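PDB 3K2D: ABC-type metal ion transport system, periplasmic component, which binds methionine in the cleft between two alpha/beta lobes, probably as the substrate-binding lipoprotein of an ABC importer, and activates Toll-like receptor 2. Local coordinates for residues Leu123-Gln126 with Ile130-Arg133. The protein carries 4 engineered substitutions. Residues are numbered along the deposited sequence; the frame is centred on the assembly and turned at random.
Sequences LLEQ and IKLR
Glu-125 reaches from the C-terminal part of helix 114-126 to the backbone of strand 131-132, and its carboxylate makes the one hydrogen bond between the two segments. Leu-132 N donates to Glu-125 OE2 over 2.8 Å, and the N-H...O angle of 163° makes the bond nearly straight. The donor nevertheless stands above the carboxylate plane, 53° out of it. With CG anti to the backbone N (chi1 -179°) and the chain extended beyond it, the acid spans the gap at full length. Leu-132 CD1 lies in van der Waals contact with Glu-125 OE1 at 3.6 Å, its side chain slanting across the carboxylate. Lys-131 NZ lies 5.2 Å from Glu-125 OE2, too far for a salt bridge but near enough that it may favour the charged acid.

Closer to the helix backbone, Glu-125 CA approaches Ile-130 O at 3.2 Å in a CA-H...O contact, and the same carbonyl oxygen lies 3.5 Å from Glu-125 CG.

One apolar contact flanks this polar link: Leu-124 CB meets Ile-130 CG1 at 3.9 Å. Beyond the segments, Leu-124 packs on Ile-173 and Phe-192, and Leu-132 on Ile-145.

The arrangement is a tight helix-to-strand connection: three residues turn the chain from helix 114-126 into a two-stranded antiparallel ribbon with strand 145-147, at the periphery of one lobe of this periplasmic-binding-protein fold.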
loop_
_atom_site.group_PDB
_atom_site.type_symbol
_atom_site.label_atom_id
_atom_site.label_comp_id
_atom_site.label_asym_id
_atom_site.label_seq_id
_atom_site.Cartn_x
_atom_site.Cartn_y
_atom_site.Cartn_z
ATOM N N LEU A 123 -4.168 -13.043 -6.151
ATOM C CA LEU A 123 -3.056 -12.947 -7.090
ATOM C C LEU A 123 -2.418 -14.312 -7.340
ATOM O O LEU A 123 -2.078 -14.650 -8.474
ATOM C CB LEU A 123 -2.009 -11.972 -6.559
ATOM C CG LEU A 123 -0.786 -11.781 -7.452
ATOM C CD1 LEU A 123 -1.211 -11.266 -8.815
ATOM C CD2 LEU A 123 0.179 -10.818 -6.788
ATOM N N LEU A 124 -2.252 -15.094 -6.279
ATOM C CA LEU A 124 -1.668 -16.422 -6.408
ATOM C C LEU A 124 -2.542 -17.280 -7.317
ATOM O O LEU A 124 -2.044 -18.016 -8.169
ATOM C CB LEU A 124 -1.542 -17.084 -5.032
ATOM C CG LEU A 124 -0.428 -16.522 -4.145
ATOM C CD1 LEU A 124 -0.494 -17.133 -2.747
ATOM C CD2 LEU A 124 0.919 -16.796 -4.814
ATOM N N GLU A 125 -3.852 -17.175 -7.128
ATOM C CA GLU A 125 -4.806 -17.927 -7.929
ATOM C C GLU A 125 -4.621 -17.589 -9.404
ATOM O O GLU A 125 -4.671 -18.470 -10.258
ATOM C CB GLU A 125 -6.219 -17.591 -7.484
ATOM C CG GLU A 125 -7.308 -18.319 -8.221
ATOM C CD GLU A 125 -8.674 -18.000 -7.650
ATOM O OE1 GLU A 125 -8.937 -16.807 -7.408
ATOM O OE2 GLU A 125 -9.480 -18.933 -7.447
ATOM N N GLN A 126 -4.391 -16.313 -9.699
ATOM C CA GLN A 126 -4.186 -15.887 -11.080
ATOM C C GLN A 126 -2.934 -16.509 -11.669
ATOM O O GLN A 126 -2.777 -16.574 -12.883
ATOM C CB GLN A 126 -4.085 -14.364 -11.159
ATOM C CG GLN A 126 -5.381 -13.702 -10.834
ATOM C CD GLN A 126 -6.478 -14.213 -11.728
ATOM O OE1 GLN A 126 -6.515 -13.889 -12.913
ATOM N NE2 GLN A 126 -7.365 -15.040 -11.180
ATOM N N ILE A 130 -2.811 -21.757 -6.817
ATOM C CA ILE A 130 -3.880 -22.248 -5.953
ATOM C C ILE A 130 -5.224 -21.858 -6.538
ATOM O O ILE A 130 -5.302 -21.039 -7.452
ATOM C CB ILE A 130 -3.819 -21.630 -4.546
ATOM C CG1 ILE A 130 -4.036 -20.119 -4.642
ATOM C CG2 ILE A 130 -2.496 -21.951 -3.885
ATOM C CD1 ILE A 130 -4.867 -19.554 -3.521
ATOM N N LYS A 131 -6.283 -22.450 -6.013
ATOM C CA LYS A 131 -7.617 -22.112 -6.471
ATOM C C LYS A 131 -8.439 -21.775 -5.230
ATOM O O LYS A 131 -8.285 -22.419 -4.189
ATOM C CB LYS A 131 -8.242 -23.279 -7.240
ATOM C CG LYS A 131 -9.530 -22.881 -7.931
ATOM C CD LYS A 131 -10.199 -24.022 -8.679
ATOM C CE LYS A 131 -11.573 -23.571 -9.211
ATOM N NZ LYS A 131 -12.486 -23.069 -8.120
ATOM N N LEU A 132 -9.284 -20.748 -5.330
ATOM C CA LEU A 132 -10.126 -20.324 -4.207
ATOM C C LEU A 132 -11.587 -20.649 -4.488
ATOM O O LEU A 132 -11.981 -20.783 -5.644
ATOM C CB LEU A 132 -9.973 -18.823 -3.975
ATOM C CG LEU A 132 -8.547 -18.397 -3.627
ATOM C CD1 LEU A 132 -8.389 -16.899 -3.818
ATOM C CD2 LEU A 132 -8.225 -18.805 -2.192
ATOM N N ARG A 133 -12.393 -20.772 -3.440
ATOM C CA ARG A 133 -13.802 -21.075 -3.629
ATOM C C ARG A 133 -14.454 -20.033 -4.527
ATOM O O ARG A 133 -14.027 -18.893 -4.584
ATOM C CB ARG A 133 -14.528 -21.157 -2.284
ATOM C CG ARG A 133 -14.757 -19.848 -1.567
ATOM C CD ARG A 133 -15.260 -20.138 -0.165
ATOM N NE ARG A 133 -15.657 -18.931 0.551
ATOM C CZ ARG A 133 -16.772 -18.250 0.310
ATOM N NH1 ARG A 133 -17.610 -18.661 -0.632
ATOM N NH2 ARG A 133 -17.050 -17.158 1.007
#